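Local coordinates for O-methyltransferase (Burkholderia thailandensis, PDB 3MCZ), which probably transfers a methyl group from S-adenosylmethionine to a hydroxyl group of a substrate not yet identified, and is likely to work as a dimer, at residues A[94-97]-A[98-101]; A[147-150]-A[151-154]; A[219-222]-A[223-227]; A[262-265]-A[266-270]; A[295-298]-A[299-302]. One frame throughout, in Å; residues are numbered along the deposited sequence. Where two conformers were deposited one is given.

Contact 1. Residues A[94-97]-A[98-101]; sequences RNTA and LTER
With its CG anti to its carbonyl carbon (chi1 -66°), Asn95 turns its amide onto the first turn of the helix, where Glu100 folds back at chi2 (74°) to meet it. Asn95 ND2 donates to Glu100 OE1 over 3.0 Å, nearly straight, and the acceptor lies close to the amide plane. The carboxylate is turned 44° against the amide and takes the bond on its syn side but well out of its plane. Two further bonds fix the amide, as ND2 also reaches Phe50 O and OD1 meets Thr53 OG1. The side chains of Thr99 and Asn95 cross at about a right angle, Thr99 CG2 lying 3.5 Å from Asn95 OD1. The hydroxyl of Thr99 instead bonds to Leu85 O. Thr96 OG1 caps the helix through a long, weak bond of 3.5 Å from Thr99 N, while its stronger partner is Gly84 O. The backbone turn is closed more firmly by Glu100 N to Thr96 O, 2.8 Å, and by Arg101 N to Ala97 O, 3.0 Å. Leu98 packs on Ser24 of the second subunit. This is an N-capped strand-to-helix junction, joining the 86-95 hairpin to helix 97-103 in the helix-turn-helix-like dimerisation domain of the O-methyltransferase family.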
loop_
_atom_site.group_PDB
_atom_site.type_symbol
_atom_site.label_atom_id
_atom_site.label_comp_id
_atom_site.label_asym_id
_atom_site.label_seq_id
_atom_site.Cartn_x
_atom_site.Cartn_y
_atom_site.Cartn_z
ATOM N N ARG A 94 -0.416 24.524 -5.657
ATOM C CA ARG A 94 -1.773 24.491 -6.178
ATOM C C ARG A 94 -2.027 23.140 -6.843
ATOM O O ARG A 94 -1.094 22.448 -7.264
ATOM C CB ARG A 94 -2.017 25.650 -7.157
ATOM C CG ARG A 94 -1.324 25.516 -8.504
ATOM C CD ARG A 94 -1.687 26.674 -9.445
ATOM N NE ARG A 94 -1.094 26.470 -10.763
ATOM C CZ ARG A 94 0.198 26.635 -11.018
ATOM N NH1 ARG A 94 1.017 27.017 -10.046
ATOM N NH2 ARG A 94 0.672 26.425 -12.239
ATOM N N ASN A 95 -3.297 22.759 -6.906
ATOM C CA ASN A 95 -3.708 21.495 -7.496
ATOM C C ASN A 95 -3.337 21.345 -8.947
ATOM O O ASN A 95 -3.507 22.260 -9.746
ATOM C CB ASN A 95 -5.221 21.329 -7.415
ATOM C CG ASN A 95 -5.715 21.202 -6.005
ATOM O OD1 ASN A 95 -4.944 20.895 -5.105
ATOM N ND2 ASN A 95 -7.011 21.409 -5.810
ATOM N N THR A 96 -2.908 20.144 -9.298
ATOM C CA THR A 96 -2.757 19.772 -10.693
ATOM C C THR A 96 -4.128 19.461 -11.299
ATOM O O THR A 96 -5.127 19.379 -10.579
ATOM C CB THR A 96 -1.901 18.542 -10.840
ATOM O OG1 THR A 96 -2.482 17.483 -10.061
ATOM C CG2 THR A 96 -0.485 18.855 -10.354
ATOM N N ALA A 97 -4.149 19.286 -12.622
ATOM C CA ALA A 97 -5.381 18.977 -13.344
ATOM C C ALA A 97 -6.049 17.721 -12.779
ATOM O O ALA A 97 -7.232 17.716 -12.478
ATOM C CB ALA A 97 -5.106 18.840 -14.853
ATOM N N LEU A 98 -5.270 16.660 -12.603
ATOM C CA LEU A 98 -5.788 15.409 -12.026
ATOM C C LEU A 98 -6.445 15.642 -10.654
ATOM O O LEU A 98 -7.566 15.213 -10.391
ATOM C CB LEU A 98 -4.620 14.425 -11.857
ATOM C CG LEU A 98 -4.942 13.014 -11.367
ATOM C CD1 LEU A 98 -5.705 12.262 -12.447
ATOM C CD2 LEU A 98 -3.658 12.301 -10.969
ATOM N N THR A 99 -5.732 16.322 -9.775
ATOM C CA THR A 99 -6.253 16.619 -8.452
ATOM C C THR A 99 -7.521 17.456 -8.528
ATOM O O THR A 99 -8.500 17.177 -7.862
ATOM C CB THR A 99 -5.194 17.359 -7.630
ATOM O OG1 THR A 99 -4.042 16.516 -7.552
ATOM C CG2 THR A 99 -5.718 17.712 -6.216
ATOM N N GLU A 100 -7.520 18.482 -9.370
ATOM C CA GLU A 100 -8.674 19.351 -9.430
ATOM C C GLU A 100 -9.911 18.540 -9.866
ATOM O O GLU A 100 -10.991 18.669 -9.280
ATOM C CB GLU A 100 -8.400 20.529 -10.369
ATOM C CG GLU A 100 -9.465 21.622 -10.272
ATOM C CD GLU A 100 -9.387 22.465 -9.003
ATOM O OE1 GLU A 100 -8.365 22.425 -8.271
ATOM O OE2 GLU A 100 -10.375 23.202 -8.757
ATOM N N ARG A 101 -9.734 17.674 -10.857
ATOM C CA ARG A 101 -10.845 16.936 -11.394
ATOM C C ARG A 101 -11.376 15.855 -10.449
ATOM O O ARG A 101 -12.570 15.661 -10.348
ATOM C CB ARG A 101 -10.468 16.307 -12.737
ATOM C CG ARG A 101 -11.578 15.459 -13.337
ATOM C CD ARG A 101 -11.315 15.160 -14.784
ATOM N NE ARG A 101 -12.495 14.585 -15.405
ATOM C CZ ARG A 101 -12.536 14.076 -16.633
ATOM N NH1 ARG A 101 -11.461 14.068 -17.416
ATOM N NH2 ARG A 101 -13.672 13.581 -17.078
#

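Contact 2. Residues A[147-150]-A[151-154]; sequences AHDT and RARD
Arg151 opens the 151-154 segment with its CB 3.5 Å from Asp149 OD1. Water 1 also links Arg151 N to that oxygen, though at an unusually short distance from OD1. The Arg151 side chain runs out extended, its guanidinium pairing with Glu116. Next, Ala152 N receives the cap, donating to Asp149 OD1 over 3.0 Å from above the carboxylate plane. Its methyl packs against the same face of the group, Ala152 CB 3.4 Å from Asp149 CG. With CG anti to its backbone N (chi1 -167°), Asp149 brings OD1 to the N of Ala152 and the carboxylate carbon to its methyl. Arg153 N then closes the first turn on Asp149 O at 2.9 Å; one Arg153 conformer bends at chi3 and brings NE and NH2 into a side-on salt bridge with Asp154 OD1. Both nitrogens lie 3.0 Å from that oxygen, which sits in the guanidinium plane. Finally, Asp154 N bonds to Thr150 O, and its side chain lies alongside Thr150. Two acidic side chains thus stand at the start of helix 150-172, where the helix dipole would probably favour their negative form; Arg145, paired with Asp149 OD2, and Arg153 in that conformer would help to balance the charge.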
loop_
_atom_site.group_PDB
_atom_site.type_symbol
_atom_site.label_atom_id
_atom_site.label_comp_id
_atom_site.label_asym_id
_atom_site.label_seq_id
_atom_site.Cartn_x
_atom_site.Cartn_y
_atom_site.Cartn_z
ATOM N N ALA A 147 -24.612 -2.394 9.455
ATOM C CA ALA A 147 -25.801 -1.950 10.215
ATOM C C ALA A 147 -25.519 -0.729 11.092
ATOM O O ALA A 147 -26.422 0.061 11.343
ATOM C CB ALA A 147 -26.413 -3.083 11.045
ATOM N N HIS A 148 -24.284 -0.554 11.550
ATOM C CA HIS A 148 -23.958 0.549 12.459
ATOM C C HIS A 148 -23.017 1.592 11.832
ATOM O O HIS A 148 -22.967 2.758 12.290
ATOM C CB HIS A 148 -23.319 -0.007 13.740
ATOM C CG HIS A 148 -22.057 -0.790 13.510
ATOM N ND1 HIS A 148 -20.815 -0.199 13.424
ATOM C CD2 HIS A 148 -21.855 -2.118 13.332
ATOM C CE1 HIS A 148 -19.898 -1.133 13.218
ATOM N NE2 HIS A 148 -20.503 -2.307 13.157
ATOM N N ASP A 149 -22.244 1.176 10.817
ATOM C CA ASP A 149 -21.224 2.068 10.234
ATOM C C ASP A 149 -21.810 2.625 8.929
ATOM O O ASP A 149 -21.555 2.101 7.816
ATOM C CB ASP A 149 -19.889 1.335 10.029
ATOM C CG ASP A 149 -18.736 2.265 9.730
ATOM O OD1 ASP A 149 -18.945 3.441 9.350
ATOM O OD2 ASP A 149 -17.580 1.813 9.878
ATOM N N THR A 150 -22.652 3.644 9.094
ATOM C CA THR A 150 -23.314 4.311 7.961
ATOM C C THR A 150 -22.293 4.894 6.996
ATOM O O THR A 150 -22.480 4.819 5.781
ATOM C CB THR A 150 -24.270 5.421 8.427
ATOM O OG1 THR A 150 -25.249 4.841 9.292
ATOM C CG2 THR A 150 -25.000 6.063 7.232
ATOM N N ARG A 151 -21.215 5.443 7.542
ATOM C CA ARG A 151 -20.123 5.991 6.756
ATOM C C ARG A 151 -19.536 4.923 5.821
ATOM O O ARG A 151 -19.367 5.164 4.624
ATOM C CB ARG A 151 -19.019 6.550 7.683
ATOM C CG ARG A 151 -17.895 7.278 6.988
ATOM C CD ARG A 151 -16.668 7.498 7.899
ATOM N NE ARG A 151 -15.571 8.166 7.185
ATOM C CZ ARG A 151 -14.527 8.761 7.771
ATOM N NH1 ARG A 151 -14.401 8.755 9.102
ATOM N NH2 ARG A 151 -13.593 9.364 7.022
ATOM N N ALA A 152 -19.227 3.748 6.364
ATOM C CA ALA A 152 -18.605 2.701 5.566
ATOM C C ALA A 152 -19.613 2.094 4.568
ATOM O O ALA A 152 -19.230 1.734 3.448
ATOM C CB ALA A 152 -17.985 1.621 6.475
ATOM N N ARG A 153 -20.873 1.967 4.985
ATOM C CA ARG A 153 -21.931 1.466 4.099
ATOM C C ARG A 153 -22.111 2.410 2.907
ATOM O O ARG A 153 -22.125 1.974 1.756
ATOM C CB ARG A 153 -23.269 1.323 4.845
ATOM C CG ARG A 153 -24.415 0.804 3.973
ATOM C CD ARG A 153 -25.773 1.116 4.593
ATOM N NE ARG A 153 -26.126 2.530 4.468
ATOM C CZ ARG A 153 -27.268 3.050 4.910
ATOM N NH1 ARG A 153 -28.155 2.270 5.517
ATOM N NH2 ARG A 153 -27.513 4.344 4.757
ATOM N N ASP A 154 -22.230 3.703 3.189
ATOM C CA ASP A 154 -22.446 4.712 2.145
ATOM C C ASP A 154 -21.226 4.897 1.210
ATOM O O ASP A 154 -21.389 5.053 -0.008
ATOM C CB ASP A 154 -22.840 6.044 2.770
ATOM C CG ASP A 154 -24.212 6.008 3.428
ATOM O OD1 ASP A 154 -24.938 4.980 3.324
ATOM O OD2 ASP A 154 -24.561 7.032 4.053
HETATM O O HOH W 1 -19.842 5.565 10.403
#

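Contact 3. Residues A[219-222]-A[223-227]; sequences RKTI and HAHDL
Thr221 O is gripped twice by His225, once by the backbone and once by the ring. His225 N lies 3.0 Å from Thr221 O in a normal helical bond, and His225 ND1 reaches the same oxygen at 2.8 Å, so this nitrogen carries a proton. The oxygen sits at the ring edge, 16° out of its plane. With CG anti to the carbonyl carbon (chi1 -63°), the imidazole folds back alongside Thr221 and points the same way, its CE1 3.7 Å from Thr221 CG2. This is the close-packed side of the contact: Thr221, His225 and Leu227 all touch Ala195 of helix 192-200, and Thr221 OG1 bonds to His190 O and Ala217 O. Leu227 turns inward and is buried, although its CB meets Ile222 CG2 at a looser 4.1 Å. The solvent side is looser: Arg219, Lys220 and His223 are exposed and contribute to the turn mainly through backbone atoms, as in His223 N to Arg219 O; the guanidinium of Arg219 pairs with Asp216. Exposed Asp226 takes a positive phi of 58°, which turns the chain out of the helix so that Leu227 N bonds to Ile222 O at 2.9 Å and Asp226 N to His223 O at 3.0 Å. These two bonds define a Schellman motif, here ending helix 215-224 on the beta-alpha-beta crossover between strands 205-210 and 231-235 of the Rossmann-like methyltransferase domain.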
loop_
_atom_site.group_PDB
_atom_site.type_symbol
_atom_site.label_atom_id
_atom_site.label_comp_id
_atom_site.label_asym_id
_atom_site.label_seq_id
_atom_site.Cartn_x
_atom_site.Cartn_y
_atom_site.Cartn_z
ATOM N N ARG A 219 -33.828 3.664 -3.260
ATOM C CA ARG A 219 -34.803 4.760 -3.304
ATOM C C ARG A 219 -34.175 6.050 -3.866
ATOM O O ARG A 219 -34.798 6.733 -4.665
ATOM C CB ARG A 219 -35.410 5.012 -1.914
ATOM C CG ARG A 219 -36.729 5.824 -1.923
ATOM C CD ARG A 219 -37.164 6.263 -0.525
ATOM N NE ARG A 219 -36.134 7.097 0.095
ATOM C CZ ARG A 219 -35.581 6.903 1.295
ATOM N NH1 ARG A 219 -35.974 5.917 2.097
ATOM N NH2 ARG A 219 -34.633 7.732 1.717
ATOM N N LYS A 220 -32.948 6.367 -3.438
ATOM C CA LYS A 220 -32.149 7.453 -4.039
ATOM C C LYS A 220 -31.990 7.278 -5.550
ATOM O O LYS A 220 -32.387 8.142 -6.333
ATOM C CB LYS A 220 -30.745 7.558 -3.392
ATOM C CG LYS A 220 -29.979 8.860 -3.798
ATOM C CD LYS A 220 -28.782 9.196 -2.880
ATOM C CE LYS A 220 -27.475 8.590 -3.402
ATOM N NZ LYS A 220 -26.389 8.552 -2.365
ATOM N N THR A 221 -31.406 6.163 -5.954
ATOM C CA THR A 221 -31.206 5.873 -7.383
ATOM C C THR A 221 -32.511 5.998 -8.176
ATOM O O THR A 221 -32.559 6.689 -9.178
ATOM C CB THR A 221 -30.618 4.486 -7.570
ATOM O OG1 THR A 221 -29.331 4.444 -6.938
ATOM C CG2 THR A 221 -30.472 4.125 -9.050
ATOM N N ILE A 222 -33.559 5.326 -7.718
ATOM C CA ILE A 222 -34.861 5.348 -8.407
ATOM C C ILE A 222 -35.388 6.761 -8.618
ATOM O O ILE A 222 -35.783 7.101 -9.725
ATOM C CB ILE A 222 -35.937 4.533 -7.651
ATOM C CG1 ILE A 222 -35.631 3.040 -7.677
ATOM C CG2 ILE A 222 -37.321 4.752 -8.238
ATOM C CD1 ILE A 222 -36.415 2.265 -6.603
ATOM N N HIS A 223 -35.423 7.574 -7.554
ATOM C CA HIS A 223 -35.896 8.947 -7.672
ATOM C C HIS A 223 -34.931 9.802 -8.494
ATOM O O HIS A 223 -35.363 10.686 -9.239
ATOM C CB HIS A 223 -36.094 9.585 -6.284
ATOM C CG HIS A 223 -36.383 11.057 -6.325
ATOM N ND1 HIS A 223 -35.428 12.017 -6.041
ATOM C CD2 HIS A 223 -37.519 11.737 -6.619
ATOM C CE1 HIS A 223 -35.967 13.217 -6.147
ATOM N NE2 HIS A 223 -37.232 13.077 -6.502
ATOM N N ALA A 224 -33.635 9.540 -8.354
ATOM C CA ALA A 224 -32.605 10.288 -9.082
ATOM C C ALA A 224 -32.780 10.164 -10.590
ATOM O O ALA A 224 -32.491 11.113 -11.325
ATOM C CB ALA A 224 -31.222 9.815 -8.680
ATOM N N HIS A 225 -33.253 8.998 -11.043
ATOM C CA HIS A 225 -33.525 8.772 -12.461
ATOM C C HIS A 225 -34.995 8.955 -12.850
ATOM O O HIS A 225 -35.384 8.608 -13.963
ATOM C CB HIS A 225 -33.106 7.362 -12.838
ATOM C CG HIS A 225 -31.644 7.091 -12.682
ATOM N ND1 HIS A 225 -31.034 6.998 -11.459
ATOM C CD2 HIS A 225 -30.687 6.815 -13.602
ATOM C CE1 HIS A 225 -29.753 6.715 -11.625
ATOM N NE2 HIS A 225 -29.518 6.592 -12.919
ATOM N N ASP A 226 -35.814 9.478 -11.941
ATOM C CA ASP A 226 -37.247 9.691 -12.202
ATOM C C ASP A 226 -37.991 8.406 -12.575
ATOM O O ASP A 226 -38.790 8.425 -13.506
ATOM C CB ASP A 226 -37.466 10.704 -13.340
ATOM C CG ASP A 226 -37.062 12.112 -12.974
ATOM O OD1 ASP A 226 -37.430 12.598 -11.873
ATOM O OD2 ASP A 226 -36.394 12.755 -13.816
ATOM N N LEU A 227 -37.758 7.312 -11.850
ATOM C CA LEU A 227 -38.349 6.011 -12.216
ATOM C C LEU A 227 -39.389 5.513 -11.199
ATOM O O LEU A 227 -39.685 4.311 -11.127
ATOM C CB LEU A 227 -37.236 4.970 -12.346
ATOM C CG LEU A 227 -36.222 5.202 -13.461
ATOM C CD1 LEU A 227 -35.084 4.182 -13.265
ATOM C CD2 LEU A 227 -36.879 5.076 -14.858
#

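Contact 4. Residues A[262-265]-A[266-270]; sequences DARE and AREVI
Ala266 N donates to Asp262 O over 2.8 Å, closing the first turn of the helix, and the side chains of Asp262 and Glu265 add a directional grip on the same turn. Glu265 N donates to Asp262 OD1 at 2.8 Å, nearly straight, and Asp262 N returns a bond to Glu265 OE1 at 3.1 Å, on the anti side of that carboxylate. Glu265 OE1 has a second donor in His313 ND1, which helps to fix the carboxylate. The reciprocal pair is a capping box, and it starts helix 263-275 of the methyltransferase domain. The following turn is closed by Val269 N to Glu265 O, 2.9 Å. Arg264 and Glu268, one helical turn apart, form a salt bridge in which the carboxylate stands over a face of the guanidinium. Glu268 OE1 lies 3.2 Å from Arg264 NH1, offset toward the rim, and the two planes are almost perpendicular at 85°. No N-H points at the oxygen, so charge alone holds the pair. The Arg264 chain starts anti to its backbone N (chi1 174°) and bends at chi3 to bring its end back over Glu268. Water 2 joins Arg267 NE to Ala263 O, though its bond to the carbonyl is weak. Farther out, Val269 CG2 rests 3.4 Å from the carbonyl Glu265 O; the apolar packing is of Val269 on Leu239 and of Ile270 on Val325 and Val326 of helix 319-328.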
loop_
_atom_site.group_PDB
_atom_site.type_symbol
_atom_site.label_atom_id
_atom_site.label_comp_id
_atom_site.label_asym_id
_atom_site.label_seq_id
_atom_site.Cartn_x
_atom_site.Cartn_y
_atom_site.Cartn_z
ATOM N N ASP A 262 -20.487 -18.826 -1.104
ATOM C CA ASP A 262 -19.676 -20.031 -1.382
ATOM C C ASP A 262 -20.218 -20.791 -2.605
ATOM O O ASP A 262 -21.298 -20.497 -3.094
ATOM C CB ASP A 262 -19.478 -20.934 -0.149
ATOM C CG ASP A 262 -20.697 -21.734 0.261
ATOM O OD1 ASP A 262 -21.656 -21.923 -0.498
ATOM O OD2 ASP A 262 -20.656 -22.233 1.406
ATOM N N ALA A 263 -19.491 -21.780 -3.082
ATOM C CA ALA A 263 -19.896 -22.454 -4.340
ATOM C C ALA A 263 -21.267 -23.123 -4.230
ATOM O O ALA A 263 -22.045 -23.114 -5.164
ATOM C CB ALA A 263 -18.801 -23.489 -4.816
ATOM N N ARG A 264 -21.574 -23.716 -3.097
ATOM C CA ARG A 264 -22.858 -24.361 -2.926
ATOM C C ARG A 264 -23.975 -23.322 -3.022
ATOM O O ARG A 264 -24.986 -23.519 -3.698
ATOM C CB ARG A 264 -22.914 -25.037 -1.564
ATOM C CG ARG A 264 -24.242 -25.601 -1.241
ATOM C CD ARG A 264 -24.403 -26.049 0.249
ATOM N NE ARG A 264 -25.777 -25.797 0.602
ATOM C CZ ARG A 264 -26.235 -24.678 1.158
ATOM N NH1 ARG A 264 -27.532 -24.570 1.412
ATOM N NH2 ARG A 264 -25.423 -23.687 1.497
ATOM N N GLU A 265 -23.784 -22.242 -2.282
ATOM C CA GLU A 265 -24.753 -21.166 -2.264
ATOM C C GLU A 265 -24.921 -20.546 -3.650
ATOM O O GLU A 265 -26.046 -20.316 -4.090
ATOM C CB GLU A 265 -24.350 -20.109 -1.251
ATOM C CG GLU A 265 -24.543 -20.535 0.177
ATOM C CD GLU A 265 -23.865 -19.562 1.162
ATOM O OE1 GLU A 265 -22.930 -18.819 0.775
ATOM O OE2 GLU A 265 -24.254 -19.548 2.330
ATOM N N ALA A 266 -23.807 -20.295 -4.325
ATOM C CA ALA A 266 -23.818 -19.672 -5.640
ATOM C C ALA A 266 -24.580 -20.550 -6.649
ATOM O O ALA A 266 -25.357 -20.048 -7.473
ATOM C CB ALA A 266 -22.362 -19.385 -6.099
ATOM N N ARG A 267 -24.408 -21.872 -6.556
ATOM C CA ARG A 267 -25.153 -22.791 -7.451
ATOM C C ARG A 267 -26.654 -22.688 -7.189
ATOM O O ARG A 267 -27.426 -22.646 -8.111
ATOM C CB ARG A 267 -24.658 -24.234 -7.302
ATOM C CG ARG A 267 -25.394 -25.242 -8.162
ATOM C CD ARG A 267 -24.904 -26.656 -7.908
ATOM N NE ARG A 267 -23.605 -26.906 -8.524
ATOM C CZ ARG A 267 -23.427 -27.175 -9.823
ATOM N NH1 ARG A 267 -24.448 -27.178 -10.672
ATOM N NH2 ARG A 267 -22.205 -27.386 -10.285
ATOM N N GLU A 268 -27.069 -22.603 -5.921
ATOM C CA GLU A 268 -28.477 -22.452 -5.604
ATOM C C GLU A 268 -29.078 -21.137 -6.074
ATOM O O GLU A 268 -30.215 -21.127 -6.547
ATOM C CB GLU A 268 -28.697 -22.605 -4.100
ATOM C CG GLU A 268 -28.480 -24.053 -3.678
ATOM C CD GLU A 268 -28.345 -24.244 -2.185
ATOM O OE1 GLU A 268 -28.042 -23.270 -1.448
ATOM O OE2 GLU A 268 -28.499 -25.412 -1.762
ATOM N N VAL A 269 -28.323 -20.049 -5.946
ATOM C CA VAL A 269 -28.779 -18.714 -6.356
ATOM C C VAL A 269 -28.959 -18.662 -7.864
ATOM O O VAL A 269 -29.913 -18.097 -8.345
ATOM C CB VAL A 269 -27.803 -17.643 -5.931
ATOM C CG1 VAL A 269 -28.128 -16.264 -6.609
ATOM C CG2 VAL A 269 -27.851 -17.507 -4.396
ATOM N N ILE A 270 -28.017 -19.237 -8.589
ATOM C CA ILE A 270 -28.071 -19.268 -10.051
ATOM C C ILE A 270 -29.296 -20.059 -10.488
ATOM O O ILE A 270 -30.042 -19.622 -11.356
ATOM C CB ILE A 270 -26.793 -19.858 -10.657
ATOM C CG1 ILE A 270 -25.620 -18.912 -10.430
ATOM C CG2 ILE A 270 -26.971 -20.097 -12.160
ATOM C CD1 ILE A 270 -24.264 -19.552 -10.663
HETATM O O HOH W 2 -21.679 -26.044 -6.017
#

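Contact 5. Residues A[295-298]-A[299-302]; sequences VTPA and LSAD
Ser300 turns its hydroxyl back onto Pro297 O at the start of helix 298-310, a side-chain-to-backbone link across the first turn of a helix in the S-adenosylmethionine-dependent methyltransferase fold. Its OG sits between the backbone N and the carbonyl carbon (chi1 74°), which aims it at the entering chain. Ser300 OG donates to Pro297 O over a short 2.6 Å, in the carbonyl plane. Ser300 N approaches the same oxygen at 2.9 Å from above that plane, 46° out of it, so one residue holds the carbonyl from two directions. The proline follows a cis peptide bond, and its ring lies beside the serine with Pro297 CD 4.0 Å from Ser300 OG. Thr296 points away from the helix, its hydroxyl taken up by Asp293 and Asn291. Ala301 directs its methyl at the entering loop, and Ala301 CB comes within 4.4 Å of Val295 CA. Ala298 faces away, and both alanines pack on Ala82 of the second subunit, with Val295 on its His78. Asp302 also leads away, to a salt bridge with Arg36 and a hydrogen bond with Gln37 of that subunit, placing this helix start at the dimer interface. The next helical bonds are slack: Ala301 N reaches Ala298 O only weakly, and Asp302 N lies 3.5 Å from Ala298 O.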
loop_
_atom_site.group_PDB
_atom_site.type_symbol
_atom_site.label_atom_id
_atom_site.label_comp_id
_atom_site.label_asym_id
_atom_site.label_seq_id
_atom_site.Cartn_x
_atom_site.Cartn_y
_atom_site.Cartn_z
ATOM N N VAL A 295 -5.819 -18.592 -10.985
ATOM C CA VAL A 295 -4.681 -17.674 -10.908
ATOM C C VAL A 295 -4.562 -16.762 -12.109
ATOM O O VAL A 295 -3.702 -15.881 -12.104
ATOM C CB VAL A 295 -3.344 -18.384 -10.682
ATOM C CG1 VAL A 295 -3.337 -19.135 -9.351
ATOM C CG2 VAL A 295 -3.015 -19.365 -11.818
ATOM N N THR A 296 -5.385 -16.977 -13.137
ATOM C CA THR A 296 -5.341 -16.187 -14.328
ATOM C C THR A 296 -6.742 -15.688 -14.640
ATOM O O THR A 296 -7.695 -16.454 -14.502
ATOM C CB THR A 296 -4.778 -17.004 -15.494
ATOM O OG1 THR A 296 -5.627 -18.092 -15.763
ATOM C CG2 THR A 296 -3.504 -17.633 -15.131
ATOM N N PRO A 297 -6.879 -14.400 -15.007
ATOM C CA PRO A 297 -5.851 -13.334 -14.912
ATOM C C PRO A 297 -5.432 -13.077 -13.476
ATOM O O PRO A 297 -6.219 -13.305 -12.567
ATOM C CB PRO A 297 -6.550 -12.083 -15.473
ATOM C CG PRO A 297 -7.916 -12.510 -15.886
ATOM C CD PRO A 297 -8.148 -13.928 -15.577
ATOM N N ALA A 298 -4.190 -12.615 -13.267
ATOM C CA ALA A 298 -3.645 -12.530 -11.922
ATOM C C ALA A 298 -4.526 -11.698 -10.996
ATOM O O ALA A 298 -4.665 -11.999 -9.793
ATOM C CB ALA A 298 -2.201 -11.956 -11.950
ATOM N N LEU A 299 -5.071 -10.607 -11.516
ATOM C CA LEU A 299 -5.867 -9.726 -10.657
ATOM C C LEU A 299 -7.182 -10.395 -10.179
ATOM O O LEU A 299 -7.728 -10.015 -9.149
ATOM C CB LEU A 299 -6.068 -8.355 -11.321
ATOM C CG LEU A 299 -4.765 -7.503 -11.334
ATOM C CD1 LEU A 299 -5.010 -6.149 -12.030
ATOM C CD2 LEU A 299 -4.119 -7.273 -9.910
ATOM N N SER A 300 -7.620 -11.465 -10.832
ATOM C CA SER A 300 -8.759 -12.259 -10.339
ATOM C C SER A 300 -8.489 -12.980 -9.028
ATOM O O SER A 300 -9.360 -13.021 -8.160
ATOM C CB SER A 300 -9.256 -13.278 -11.412
ATOM O OG SER A 300 -8.375 -14.380 -11.571
ATOM N N ALA A 301 -7.285 -13.517 -8.851
ATOM C CA ALA A 301 -6.904 -14.140 -7.583
ATOM C C ALA A 301 -6.850 -13.111 -6.446
ATOM O O ALA A 301 -7.284 -13.393 -5.322
ATOM C CB ALA A 301 -5.553 -14.843 -7.711
ATOM N N ASP A 302 -6.367 -11.924 -6.783
ATOM C CA ASP A 302 -6.344 -10.811 -5.832
ATOM C C ASP A 302 -7.754 -10.459 -5.440
ATOM O O ASP A 302 -8.039 -10.268 -4.270
ATOM C CB ASP A 302 -5.652 -9.582 -6.419
ATOM C CG ASP A 302 -5.739 -8.376 -5.490
ATOM O OD1 ASP A 302 -5.287 -8.521 -4.336
ATOM O OD2 ASP A 302 -6.328 -7.342 -5.880
#

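All five contacts are local and follow one another along the chain without overlap. Contact 1 belongs to the dimerisation domain and the other four to the methyltransferase domain, where they lie on helices 150-172, 215-224, 263-275 and 298-310. Contacts 1, 2, 4 and 5 mark helix starts, and contact 3 a helix end. None touches another: contacts 2 and 3 come closest, their nearest atoms about 7 Å apart, whereas the centres of contacts 1 and 4 are 45 Å apart on opposite sides of the chain's centre. Contacts 1 and 5 both reach the second subunit, so helix ends in both domains take part in the dimer.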